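Long-range contacts in tail spike protein (Acinetobacter phage vB_AbaP_AS12, PDB 6EU4), which probably recognises and depolymerises capsular polysaccharide of its Acinetobacter baumannii host as the trimeric tailspike of the phage: residues 536-541 / 549-554; 412-417 / 464-469; 354-359 / 390-395. All coordinates share one frame; numbering follows the deposited sequence. Where two conformers were deposited one is given.

Contact 1. Residues 536-541 / 549-554; sequences AQLAFA and FWLRTG
The antiparallel beta hairpin of strands 535-542 and 547-554 brings Gln-537 opposite Arg-552, a hydrogen-bonded pair whose side chains run alongside each other on the face they share with Ala-539 and Trp-550. Arg-552, extended from CG to NE after a chi1 of 68°, carries its guanidinium alongside Gln-537 and presents it side-on: NE and NH2 both donate to Gln-537 OE1, each at 2.9 Å. The oxygen lies in the guanidinium plane, yet both nitrogens come from one face of the amide plane. With NE2 giving to Ile-487 O and Gln-524 OE1, these bonds settle which way round the amide lies. Beneath them Gln-537 N reaches Arg-552 O at 2.9 Å; at the next hydrogen-bonded pair, two residues on, Ala-539 N meets Trp-550 O at 2.8 Å. On the other face Leu-538 CD1 meets Leu-551 CD2 at 3.6 Å. Next to them Phe-540 CD1 touches the edge of the Phe-549 ring, 3.5 Å from Phe-549 CD1, with the ring planes at 84°. This leucine and phenylalanine face is turned to the trimer interface, where Phe-540 meets Trp-525 of the third subunit. The face of Gln-537 and Trp-550 looks into its own chain, and strand 520-526 pairs along the outer side of 536-541.

Contact 2. Residues 412-417 / 464-469; sequences GSVFEV and AKFSGL
Val-414, on a strand of the parallel beta-helix that forms the body of this tailspike, meets Lys-465 and Phe-466 from the segment leading out of that body. The contact is mostly between side chains, with no hydrogen bond between the two segments. Lys-465 lays its aliphatic chain across the valine at about a right angle, its CD 3.9 Å from Val-414 CB and close to CG1 as well. The CG2 branch of the valine stands anti to the backbone N and is directed at the edge of the Phe-466 ring, 4.0 Å from CE2. Beside it the extended Glu-416 chain brings its carboxylate to the same ring edge, the two planes 57° apart. Further out, Ser-450 of strand 450-455 joins the two sides: its backbone bonds to Ser-413 and Phe-415, and its OG accepts from Lys-465 N. Strand 380-384 flanks the valine strand on its other side. Pro-419 of the second subunit packs on Glu-416, Lys-465 and Phe-466, and Glu-420 of that subunit brings a like charge close to Glu-416. At the end of the Glu-416 side chain, OE2 lies 4.1 Å from Phe-466 CZ, near the ring plane.

Contact 3. Residues 354-359 / 390-395; sequences AIYNKY and FAYNSS
Ile-355 and Phe-390 are neighbours on successive rungs of the parallel beta-helix, and the chains then run on as loops that stay in touch. Backbone pairing is brief: Ala-391 N donates to Ile-355 O at 2.8 Å, almost in line with the carbonyl bond. Asn-357 carries the polar contact onward, its amide bonding to the backbone of Tyr-392 in both directions. Asn-357 OD1 receives Tyr-392 N at 2.9 Å and ND2 gives to Tyr-392 O at the same length, each bond in the carbonyl plane of its acceptor and on a lone pair. A chi1 of 57° turns the amide to that backbone. Asn-357 is also the centre of an inverse gamma turn, and its ND2 has a further partner in Ser-404 OG.

Apolar packing lies around these bonds. Ile-355 and Phe-390 lie side by side, both touching Met-372, with Ile-355 CG2 at the ring edge, 3.6 Å from Phe-390 CD1. Tyr-392 leans across Tyr-356, and Tyr-356 CD1 lies 4.0 Å from Tyr-392 CZ. The hydroxyl brings a polar atom to the same ring edge, Tyr-392 OH being 3.4 Å from Tyr-356 CD1. Ala-391 CB sits over the centre of the Tyr-392 ring, and the Tyr-356 ring is stacked on His-333. Lys-358, an extended chain, runs alongside Tyr-392. Its first carbon makes the approach, Lys-358 CB being 4.0 Å from Tyr-392 CE2.

The last link is through solvent. Lys-358 NZ, which also forms a salt bridge with Asp-307, donates at 2.8 Å to a water that lies 2.7 Å from Tyr-392 OH.

From the N terminus, contact 3 comes first: residues 354-359 and 390-395 close a loop of about 30 residues between successive rungs of the beta-helix. Contact 2 follows, joining strand 414-417 to the segment 464-469 that leaves the helix, across an intervening 46 residues. Contact 1 is the last and shortest closure, a hairpin in the separate sheet beyond. The three run in series, with no nesting or crossing. Contacts 2 and 3 both reach the beta-helix, their nearest atoms about 8 Å apart, whereas contact 1 lies about 19 Å from contact 2 at nearest atoms. Contacts 1 and 2 meet neighbouring subunits; contact 3 touches no other chain.

Contact 1. Residues 536-541 / 549-554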
ATOM      1  N   ALA A 536     -17.093  31.303 -28.151  1.00 13.54           N
ATOM      2  CA  ALA A 536     -18.381  31.346 -28.830  1.00 13.42           C
ATOM      3  C   ALA A 536     -19.435  30.867 -27.847  1.00 14.01           C
ATOM      4  O   ALA A 536     -19.137  30.099 -26.929  1.00 13.35           O
ATOM      5  CB  ALA A 536     -18.377  30.468 -30.081  1.00 13.74           C
ATOM      6  N   GLN A 537     -20.672  31.314 -28.046  1.00 14.03           N
ATOM      7  CA  GLN A 537     -21.772  30.857 -27.217  1.00 14.46           C
ATOM      8  C   GLN A 537     -23.001  30.624 -28.079  1.00 15.62           C
ATOM      9  O   GLN A 537     -23.276  31.386 -29.010  1.00 16.79           O
ATOM     10  CB  GLN A 537     -22.105  31.847 -26.093  1.00 15.46           C
ATOM     11  CG  GLN A 537     -21.002  32.005 -25.042  1.00 16.31           C
ATOM     12  CD  GLN A 537     -21.368  33.021 -23.965  1.00 17.55           C
ATOM     13  OE1 GLN A 537     -22.090  33.973 -24.217  1.00 17.46           O
ATOM     14  NE2 GLN A 537     -20.894  32.788 -22.744  1.00 16.43           N
ATOM     15  N   LEU A 538     -23.695  29.528 -27.781  1.00 14.49           N
ATOM     16  CA  LEU A 538     -25.022  29.217 -28.293  1.00 13.93           C
ATOM     17  C   LEU A 538     -25.992  29.297 -27.119  1.00 15.58           C
ATOM     18  O   LEU A 538     -25.837  28.559 -26.139  1.00 14.70           O
ATOM     19  CB  LEU A 538     -25.045  27.817 -28.904  1.00 14.01           C
ATOM     20  CG  LEU A 538     -26.410  27.190 -29.210  1.00 17.53           C
ATOM     21  CD1 LEU A 538     -27.250  28.051 -30.131  1.00 16.89           C
ATOM     22  CD2 LEU A 538     -26.209  25.788 -29.792  1.00 16.81           C
ATOM     23  N   ALA A 539     -26.963  30.201 -27.206  1.00 15.09           N
ATOM     24  CA  ALA A 539     -27.930  30.415 -26.132  1.00 16.45           C
ATOM     25  C   ALA A 539     -29.323  29.999 -26.578  1.00 17.17           C
ATOM     26  O   ALA A 539     -29.785  30.396 -27.658  1.00 17.86           O
ATOM     27  CB  ALA A 539     -27.948  31.875 -25.683  1.00 18.61           C
ATOM     28  N   PHE A 540     -29.981  29.187 -25.732  1.00 16.28           N
ATOM     29  CA  PHE A 540     -31.376  28.798 -25.888  1.00 16.47           C
ATOM     30  C   PHE A 540     -32.203  29.597 -24.886  1.00 19.37           C
ATOM     31  O   PHE A 540     -32.137  29.341 -23.679  1.00 18.68           O
ATOM     32  CB  PHE A 540     -31.560  27.303 -25.636  1.00 17.62           C
ATOM     33  CG  PHE A 540     -30.849  26.421 -26.620  1.00 16.73           C
ATOM     34  CD1 PHE A 540     -31.475  26.048 -27.799  1.00 17.94           C
ATOM     35  CD2 PHE A 540     -29.576  25.940 -26.364  1.00 18.64           C
ATOM     36  CE1 PHE A 540     -30.841  25.231 -28.715  1.00 18.16           C
ATOM     37  CE2 PHE A 540     -28.937  25.109 -27.289  1.00 16.70           C
ATOM     38  CZ  PHE A 540     -29.573  24.753 -28.454  1.00 17.16           C
ATOM     39  N   ALA A 541     -32.953  30.577 -25.382  1.00 19.67           N
ATOM     40  CA  ALA A 541     -33.902  31.331 -24.564  1.00 20.01           C
ATOM     41  C   ALA A 541     -35.209  30.552 -24.534  1.00 20.97           C
ATOM     42  O   ALA A 541     -35.989  30.601 -25.486  1.00 21.32           O
ATOM     43  CB  ALA A 541     -34.098  32.733 -25.128  1.00 21.04           C
ATOM     44  N   PHE A 549     -33.074  31.257 -30.591  1.00 16.24           N
ATOM     45  CA  PHE A 549     -31.763  30.627 -30.670  1.00 16.48           C
ATOM     46  C   PHE A 549     -30.742  31.683 -31.083  1.00 15.96           C
ATOM     47  O   PHE A 549     -30.958  32.404 -32.060  1.00 17.07           O
ATOM     48  CB  PHE A 549     -31.780  29.485 -31.681  1.00 16.25           C
ATOM     49  CG  PHE A 549     -32.970  28.564 -31.555  1.00 17.46           C
ATOM     50  CD1 PHE A 549     -33.053  27.655 -30.514  1.00 17.60           C
ATOM     51  CD2 PHE A 549     -33.980  28.564 -32.512  1.00 19.21           C
ATOM     52  CE1 PHE A 549     -34.137  26.803 -30.400  1.00 18.56           C
ATOM     53  CE2 PHE A 549     -35.061  27.701 -32.399  1.00 20.20           C
ATOM     54  CZ  PHE A 549     -35.133  26.822 -31.338  1.00 18.95           C
ATOM     55  N   TRP A 550     -29.611  31.737 -30.373  1.00 16.80           N
ATOM     56  CA  TRP A 550     -28.685  32.852 -30.480  1.00 15.97           C
ATOM     57  C   TRP A 550     -27.240  32.363 -30.498  1.00 16.96           C
ATOM     58  O   TRP A 550     -26.874  31.477 -29.716  1.00 17.41           O
ATOM     59  CB  TRP A 550     -28.843  33.803 -29.296  1.00 17.28           C
ATOM     60  CG  TRP A 550     -30.229  34.357 -29.084  1.00 18.74           C
ATOM     61  CD1 TRP A 550     -31.282  33.739 -28.456  1.00 20.25           C
ATOM     62  CD2 TRP A 550     -30.694  35.655 -29.461  1.00 19.25           C
ATOM     63  NE1 TRP A 550     -32.366  34.576 -28.433  1.00 19.96           N
ATOM     64  CE2 TRP A 550     -32.031  35.762 -29.032  1.00 21.10           C
ATOM     65  CE3 TRP A 550     -30.107  36.744 -30.118  1.00 20.82           C
ATOM     66  CZ2 TRP A 550     -32.798  36.908 -29.246  1.00 22.15           C
ATOM     67  CZ3 TRP A 550     -30.869  37.892 -30.315  1.00 21.47           C
ATOM     68  CH2 TRP A 550     -32.205  37.956 -29.891  1.00 23.36           C
ATOM     69  N   LEU A 551     -26.420  33.001 -31.344  1.00 15.07           N
ATOM     70  CA  LEU A 551     -24.985  32.767 -31.417  1.00 16.24           C
ATOM     71  C   LEU A 551     -24.221  34.072 -31.237  1.00 15.87           C
ATOM     72  O   LEU A 551     -24.636  35.117 -31.736  1.00 16.12           O
ATOM     73  CB  LEU A 551     -24.592  32.156 -32.761  1.00 14.24           C
ATOM     74  CG  LEU A 551     -25.152  30.763 -33.069  1.00 15.61           C
ATOM     75  CD1 LEU A 551     -24.747  30.330 -34.471  1.00 16.34           C
ATOM     76  CD2 LEU A 551     -24.665  29.728 -32.074  1.00 15.85           C
ATOM     77  N   ARG A 552     -23.077  34.000 -30.563  1.00 15.55           N
ATOM     78  CA  ARG A 552     -22.127  35.108 -30.604  1.00 13.60           C
ATOM     79  C   ARG A 552     -20.713  34.565 -30.436  1.00 14.88           C
ATOM     80  O   ARG A 552     -20.510  33.435 -30.005  1.00 14.86           O
ATOM     81  CB  ARG A 552     -22.425  36.165 -29.540  1.00 13.86           C
ATOM     82  CG  ARG A 552     -22.193  35.716 -28.075  1.00 16.17           C
ATOM     83  CD  ARG A 552     -22.259  36.915 -27.126  1.00 17.47           C
ATOM     84  NE  ARG A 552     -22.144  36.484 -25.740  1.00 18.21           N
ATOM     85  CZ  ARG A 552     -22.216  37.292 -24.687  1.00 18.38           C
ATOM     86  NH1 ARG A 552     -22.385  38.605 -24.830  1.00 19.85           N
ATOM     87  NH2 ARG A 552     -22.119  36.778 -23.473  1.00 18.33           N
ATOM     88  N   THR A 553     -19.733  35.382 -30.822  1.00 15.53           N
ATOM     89  CA  THR A 553     -18.328  35.020 -30.724  1.00 15.18           C
ATOM     90  C   THR A 553     -17.559  36.128 -30.033  1.00 15.08           C
ATOM     91  O   THR A 553     -17.954  37.296 -30.052  1.00 15.58           O
ATOM     92  CB  THR A 553     -17.699  34.781 -32.100  1.00 15.38           C
ATOM     93  OG1 THR A 553     -17.905  35.927 -32.917  1.00 17.30           O
ATOM     94  CG2 THR A 553     -18.306  33.557 -32.771  1.00 16.66           C
ATOM     95  N   GLY A 554     -16.427  35.734 -29.463  1.00 15.81           N
ATOM     96  CA  GLY A 554     -15.478  36.668 -28.886  1.00 16.77           C
ATOM     97  C   GLY A 554     -14.078  36.374 -29.373  1.00 15.86           C
ATOM     98  O   GLY A 554     -13.551  35.277 -29.168  1.00 15.80           O
TER

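Contact 2. Residues 412-417 / 464-469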
ATOM      1  N   GLY A 412       8.252  21.557 -12.981  1.00 15.46           N
ATOM      2  CA  GLY A 412       7.931  20.284 -13.586  1.00 18.09           C
ATOM      3  C   GLY A 412       7.239  19.296 -12.672  1.00 15.51           C
ATOM      4  O   GLY A 412       7.003  18.156 -13.087  1.00 16.34           O
ATOM      5  N   SER A 413       6.909  19.692 -11.446  1.00 12.04           N
ATOM      6  CA  SER A 413       6.290  18.792 -10.480  1.00 11.94           C
ATOM      7  C   SER A 413       4.818  18.552 -10.798  1.00 13.31           C
ATOM      8  O   SER A 413       4.189  19.280 -11.570  1.00 13.50           O
ATOM      9  CB  SER A 413       6.408  19.355  -9.080  1.00 11.88           C
ATOM     10  OG  SER A 413       7.775  19.454  -8.697  1.00 13.75           O
ATOM     11  N   VAL A 414       4.272  17.516 -10.173  1.00 11.86           N
ATOM     12  CA  VAL A 414       2.849  17.204 -10.251  1.00 11.95           C
ATOM     13  C   VAL A 414       2.355  16.913  -8.842  1.00 12.46           C
ATOM     14  O   VAL A 414       3.051  16.272  -8.045  1.00 11.50           O
ATOM     15  CB  VAL A 414       2.561  16.040 -11.217  1.00 15.91           C
ATOM     16  CG1 VAL A 414       3.252  14.773 -10.780  1.00 18.46           C
ATOM     17  CG2 VAL A 414       1.060  15.829 -11.356  1.00 16.24           C
ATOM     18  N   PHE A 415       1.164  17.426  -8.535  1.00 11.03           N
ATOM     19  CA  PHE A 415       0.516  17.294  -7.237  1.00 10.05           C
ATOM     20  C   PHE A 415      -0.903  16.804  -7.478  1.00 11.80           C
ATOM     21  O   PHE A 415      -1.635  17.401  -8.274  1.00 12.29           O
ATOM     22  CB  PHE A 415       0.501  18.644  -6.504  1.00 11.80           C
ATOM     23  CG  PHE A 415      -0.152  18.620  -5.146  1.00 11.30           C
ATOM     24  CD1 PHE A 415       0.352  17.826  -4.120  1.00 12.16           C
ATOM     25  CD2 PHE A 415      -1.243  19.434  -4.879  1.00 10.76           C
ATOM     26  CE1 PHE A 415      -0.226  17.845  -2.852  1.00 11.64           C
ATOM     27  CE2 PHE A 415      -1.826  19.446  -3.621  1.00 11.25           C
ATOM     28  CZ  PHE A 415      -1.325  18.647  -2.610  1.00 10.92           C
ATOM     29  N   GLU A 416      -1.292  15.732  -6.793  1.00 11.26           N
ATOM     30  CA  GLU A 416      -2.580  15.082  -7.008  1.00 10.18           C
ATOM     31  C   GLU A 416      -3.297  14.957  -5.670  1.00 12.62           C
ATOM     32  O   GLU A 416      -2.699  14.523  -4.684  1.00 12.39           O
ATOM     33  CB  GLU A 416      -2.396  13.698  -7.663  1.00 13.73           C
ATOM     34  CG  GLU A 416      -1.727  13.769  -9.047  1.00 18.29           C
ATOM     35  CD  GLU A 416      -1.147  12.428  -9.553  1.00 22.88           C
ATOM     36  OE1 GLU A 416      -0.714  11.583  -8.749  1.00 25.70           O
ATOM     37  OE2 GLU A 416      -1.106  12.232 -10.776  1.00 25.08           O
ATOM     38  N   VAL A 417      -4.570  15.357  -5.632  1.00 12.95           N
ATOM     39  CA  VAL A 417      -5.412  15.252  -4.438  1.00 11.89           C
ATOM     40  C   VAL A 417      -6.682  14.511  -4.810  1.00 13.52           C
ATOM     41  O   VAL A 417      -7.471  15.002  -5.626  1.00 12.49           O
ATOM     42  CB  VAL A 417      -5.765  16.624  -3.835  1.00 12.17           C
ATOM     43  CG1 VAL A 417      -6.624  16.453  -2.559  1.00 12.59           C
ATOM     44  CG2 VAL A 417      -4.524  17.437  -3.515  1.00 14.15           C
ATOM     45  N   ALA A 464       1.281  20.061 -18.274  1.00 18.57           N
ATOM     46  CA  ALA A 464       1.696  19.216 -19.395  1.00 19.83           C
ATOM     47  C   ALA A 464       1.357  17.739 -19.190  1.00 19.19           C
ATOM     48  O   ALA A 464       1.244  17.000 -20.178  1.00 20.44           O
ATOM     49  CB  ALA A 464       3.193  19.360 -19.639  1.00 24.30           C
ATOM     50  N   LYS A 465       1.221  17.283 -17.954  1.00 16.40           N
ATOM     51  CA  LYS A 465       0.861  15.888 -17.724  1.00 16.31           C
ATOM     52  C   LYS A 465      -0.617  15.628 -17.973  1.00 17.71           C
ATOM     53  O   LYS A 465      -1.036  14.464 -18.000  1.00 17.58           O
ATOM     54  CB  LYS A 465       1.243  15.490 -16.307  1.00 19.99           C
ATOM     55  CG  LYS A 465       2.768  15.499 -16.099  1.00 24.79           C
ATOM     56  CD  LYS A 465       3.185  14.828 -14.845  1.00 29.96           C
ATOM     57  CE  LYS A 465       4.712  14.903 -14.696  1.00 34.28           C
ATOM     58  NZ  LYS A 465       5.425  14.202 -15.809  1.00 35.30           N
ATOM     59  N   PHE A 466      -1.412  16.681 -18.179  1.00 16.76           N
ATOM     60  CA  PHE A 466      -2.854  16.571 -18.363  1.00 15.91           C
ATOM     61  C   PHE A 466      -3.231  17.382 -19.594  1.00 16.57           C
ATOM     62  O   PHE A 466      -3.922  18.408 -19.524  1.00 16.52           O
ATOM     63  CB  PHE A 466      -3.592  17.040 -17.121  1.00 15.41           C
ATOM     64  CG  PHE A 466      -3.218  16.282 -15.894  1.00 17.05           C
ATOM     65  CD1 PHE A 466      -3.734  15.015 -15.673  1.00 18.46           C
ATOM     66  CD2 PHE A 466      -2.336  16.799 -14.975  1.00 16.30           C
ATOM     67  CE1 PHE A 466      -3.394  14.309 -14.564  1.00 17.06           C
ATOM     68  CE2 PHE A 466      -1.987  16.079 -13.865  1.00 17.08           C
ATOM     69  CZ  PHE A 466      -2.508  14.829 -13.665  1.00 18.07           C
ATOM     70  N   SER A 467      -2.764  16.922 -20.748  1.00 17.83           N
ATOM     71  CA  SER A 467      -2.974  17.632 -22.003  0.50 18.32           C
ATOM     72  C   SER A 467      -4.296  17.276 -22.663  1.00 18.04           C
ATOM     73  O   SER A 467      -4.900  18.121 -23.331  1.00 16.17           O
ATOM     74  CB  SER A 467      -1.841  17.318 -22.981  0.50 20.19           C
ATOM     75  OG  SER A 467      -2.101  17.878 -24.258  0.50 20.97           O
ATOM     76  N   GLY A 468      -4.747  16.040 -22.505  1.00 16.95           N
ATOM     77  CA  GLY A 468      -5.964  15.638 -23.190  1.00 13.80           C
ATOM     78  C   GLY A 468      -6.514  14.352 -22.619  1.00 15.52           C
ATOM     79  O   GLY A 468      -5.865  13.657 -21.831  1.00 13.96           O
ATOM     80  N   LEU A 469      -7.748  14.066 -23.035  1.00 14.04           N
ATOM     81  CA  LEU A 469      -8.495  12.867 -22.660  1.00 15.30           C
ATOM     82  C   LEU A 469      -9.177  12.356 -23.918  1.00 14.29           C
ATOM     83  O   LEU A 469      -9.972  13.081 -24.525  1.00 15.47           O
ATOM     84  CB  LEU A 469      -9.540  13.177 -21.588  1.00 14.74           C
ATOM     85  CG  LEU A 469     -10.506  12.047 -21.239  1.00 19.65           C
ATOM     86  CD1 LEU A 469      -9.788  10.760 -20.876  1.00 24.20           C
ATOM     87  CD2 LEU A 469     -11.385  12.505 -20.073  1.00 22.76           C
TER

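Contact 3. Residues 354-359 / 390-395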
ATOM      1  N   ALA A 354      -3.850  18.055  14.497  1.00 10.75           N
ATOM      2  CA  ALA A 354      -3.296  19.153  15.277  1.00 11.18           C
ATOM      3  C   ALA A 354      -2.064  19.714  14.568  1.00 10.85           C
ATOM      4  O   ALA A 354      -0.950  19.725  15.084  1.00 11.48           O
ATOM      5  CB  ALA A 354      -2.991  18.703  16.710  1.00 13.98           C
ATOM      6  N   ILE A 355      -2.292  20.151  13.335  1.00  9.60           N
ATOM      7  CA  ILE A 355      -1.256  20.750  12.503  1.00  9.49           C
ATOM      8  C   ILE A 355      -1.541  22.247  12.424  1.00 11.01           C
ATOM      9  O   ILE A 355      -2.524  22.685  11.807  1.00 11.88           O
ATOM     10  CB  ILE A 355      -1.192  20.121  11.104  1.00  9.66           C
ATOM     11  CG1 ILE A 355      -0.919  18.606  11.212  1.00 11.56           C
ATOM     12  CG2 ILE A 355      -0.119  20.842  10.254  1.00  9.89           C
ATOM     13  CD1 ILE A 355      -1.357  17.857   9.946  1.00 13.61           C
ATOM     14  N   TYR A 356      -0.676  23.038  13.056  1.00 10.44           N
ATOM     15  CA  TYR A 356      -0.888  24.478  13.199  1.00  9.56           C
ATOM     16  C   TYR A 356      -0.133  25.195  12.089  1.00 11.81           C
ATOM     17  O   TYR A 356       1.037  25.542  12.228  1.00 13.02           O
ATOM     18  CB  TYR A 356      -0.463  24.905  14.589  1.00 11.39           C
ATOM     19  CG  TYR A 356      -1.275  24.148  15.573  1.00 13.13           C
ATOM     20  CD1 TYR A 356      -2.623  24.458  15.773  1.00 17.28           C
ATOM     21  CD2 TYR A 356      -0.750  23.054  16.224  1.00 14.76           C
ATOM     22  CE1 TYR A 356      -3.408  23.718  16.661  1.00 20.29           C
ATOM     23  CE2 TYR A 356      -1.532  22.319  17.129  1.00 16.74           C
ATOM     24  CZ  TYR A 356      -2.846  22.650  17.327  1.00 22.66           C
ATOM     25  OH  TYR A 356      -3.604  21.902  18.213  1.00 26.09           O
ATOM     26  N   ASN A 357      -0.824  25.399  10.961  1.00 10.90           N
ATOM     27  CA  ASN A 357      -0.209  25.912   9.739  1.00  9.37           C
ATOM     28  C   ASN A 357      -0.259  27.441   9.740  1.00 10.80           C
ATOM     29  O   ASN A 357      -0.976  28.086   8.967  1.00 11.79           O
ATOM     30  CB  ASN A 357      -0.893  25.327   8.506  1.00 10.27           C
ATOM     31  CG  ASN A 357      -2.409  25.605   8.465  1.00 10.57           C
ATOM     32  OD1 ASN A 357      -3.118  25.474   9.462  1.00 11.24           O
ATOM     33  ND2 ASN A 357      -2.892  25.998   7.304  1.00 11.36           N
ATOM     34  N   LYS A 358       0.552  28.017  10.630  1.00 11.86           N
ATOM     35  CA  LYS A 358       0.581  29.464  10.833  1.00 10.89           C
ATOM     36  C   LYS A 358       1.973  30.070  10.681  1.00 11.26           C
ATOM     37  O   LYS A 358       2.190  31.212  11.113  1.00 13.19           O
ATOM     38  CB  LYS A 358       0.024  29.823  12.215  1.00 11.28           C
ATOM     39  CG  LYS A 358       0.787  29.189  13.371  1.00 12.79           C
ATOM     40  CD  LYS A 358       0.218  29.650  14.737  1.00 14.83           C
ATOM     41  CE  LYS A 358       1.038  29.084  15.883  1.00 16.46           C
ATOM     42  NZ  LYS A 358       0.477  29.457  17.214  1.00 15.40           N
ATOM     43  N   TYR A 359       2.917  29.357  10.076  1.00 11.44           N
ATOM     44  CA  TYR A 359       4.311  29.772  10.067  1.00 12.33           C
ATOM     45  C   TYR A 359       4.764  30.179   8.671  1.00 13.20           C
ATOM     46  O   TYR A 359       4.356  29.587   7.666  1.00 13.44           O
ATOM     47  CB  TYR A 359       5.193  28.659  10.618  1.00 13.59           C
ATOM     48  CG  TYR A 359       4.828  28.322  12.038  1.00 11.64           C
ATOM     49  CD1 TYR A 359       5.209  29.172  13.077  1.00 12.77           C
ATOM     50  CD2 TYR A 359       4.092  27.188  12.347  1.00 11.46           C
ATOM     51  CE1 TYR A 359       4.893  28.898  14.364  1.00 11.61           C
ATOM     52  CE2 TYR A 359       3.758  26.903  13.662  1.00 11.37           C
ATOM     53  CZ  TYR A 359       4.162  27.782  14.659  1.00 11.80           C
ATOM     54  OH  TYR A 359       3.871  27.559  15.983  1.00 13.22           O
ATOM     55  N   PHE A 390      -5.060  20.290   9.067  1.00 11.03           N
ATOM     56  CA  PHE A 390      -4.499  21.632   8.973  1.00 10.75           C
ATOM     57  C   PHE A 390      -5.491  22.595   9.623  1.00 13.10           C
ATOM     58  O   PHE A 390      -6.643  22.688   9.187  1.00 13.80           O
ATOM     59  CB  PHE A 390      -4.264  22.005   7.511  1.00 10.83           C
ATOM     60  CG  PHE A 390      -3.363  21.038   6.765  1.00 10.66           C
ATOM     61  CD1 PHE A 390      -2.181  20.579   7.331  1.00 13.43           C
ATOM     62  CD2 PHE A 390      -3.704  20.607   5.503  1.00 12.82           C
ATOM     63  CE1 PHE A 390      -1.367  19.687   6.647  1.00 11.64           C
ATOM     64  CE2 PHE A 390      -2.913  19.731   4.810  1.00 11.95           C
ATOM     65  CZ  PHE A 390      -1.749  19.249   5.371  1.00 11.75           C
ATOM     66  N   ALA A 391      -5.063  23.293  10.678  1.00 10.28           N
ATOM     67  CA  ALA A 391      -6.023  23.981  11.539  1.00 11.53           C
ATOM     68  C   ALA A 391      -6.638  25.201  10.877  1.00 11.50           C
ATOM     69  O   ALA A 391      -7.771  25.570  11.221  1.00 12.17           O
ATOM     70  CB  ALA A 391      -5.356  24.396  12.856  1.00 12.80           C
ATOM     71  N   TYR A 392      -5.910  25.869   9.975  1.00 11.07           N
ATOM     72  CA  TYR A 392      -6.240  27.241   9.603  1.00 10.33           C
ATOM     73  C   TYR A 392      -6.434  27.456   8.104  1.00 12.62           C
ATOM     74  O   TYR A 392      -5.617  27.039   7.275  1.00 12.12           O
ATOM     75  CB  TYR A 392      -5.153  28.214  10.073  1.00 10.68           C
ATOM     76  CG  TYR A 392      -4.824  28.086  11.545  1.00 10.96           C
ATOM     77  CD1 TYR A 392      -5.820  28.098  12.515  1.00 11.99           C
ATOM     78  CD2 TYR A 392      -3.522  27.893  11.954  1.00 11.96           C
ATOM     79  CE1 TYR A 392      -5.512  27.958  13.839  1.00 13.52           C
ATOM     80  CE2 TYR A 392      -3.209  27.742  13.267  1.00 13.18           C
ATOM     81  CZ  TYR A 392      -4.197  27.766  14.208  1.00 13.35           C
ATOM     82  OH  TYR A 392      -3.852  27.629  15.526  1.00 14.72           O
ATOM     83  N   ASN A 393      -7.481  28.208   7.781  1.00 12.01           N
ATOM     84  CA  ASN A 393      -7.589  28.903   6.508  1.00 11.32           C
ATOM     85  C   ASN A 393      -7.801  30.381   6.816  1.00 11.41           C
ATOM     86  O   ASN A 393      -7.710  30.806   7.979  1.00 11.33           O
ATOM     87  CB  ASN A 393      -8.673  28.281   5.609  1.00 12.62           C
ATOM     88  CG  ASN A 393     -10.080  28.493   6.124  1.00 14.12           C
ATOM     89  OD1 ASN A 393     -10.341  29.381   6.950  1.00 14.83           O
ATOM     90  ND2 ASN A 393     -11.017  27.696   5.597  1.00 14.80           N
ATOM     91  N   SER A 394      -8.010  31.195   5.774  1.00 12.77           N
ATOM     92  CA  SER A 394      -7.870  32.636   5.977  1.00 10.93           C
ATOM     93  C   SER A 394      -8.990  33.225   6.828  1.00 12.82           C
ATOM     94  O   SER A 394      -8.821  34.339   7.350  1.00 13.85           O
ATOM     95  CB  SER A 394      -7.801  33.397   4.643  1.00 13.56           C
ATOM     96  OG  SER A 394      -9.029  33.307   3.938  1.00 13.97           O
ATOM     97  N   SER A 395     -10.106  32.519   7.000  1.00 13.22           N
ATOM     98  CA  SER A 395     -11.193  32.995   7.842  0.50 14.39           C
ATOM     99  C   SER A 395     -11.040  32.583   9.303  1.00 13.97           C
ATOM    100  O   SER A 395     -11.896  32.939  10.124  1.00 13.98           O
ATOM    101  CB  SER A 395     -12.551  32.510   7.300  0.50 17.47           C
ATOM    102  OG  SER A 395     -12.738  31.108   7.426  0.50 15.91           O
TER
HETATM  103  O   HOH W   1      -1.782  27.841  17.233  1.00 28.28           O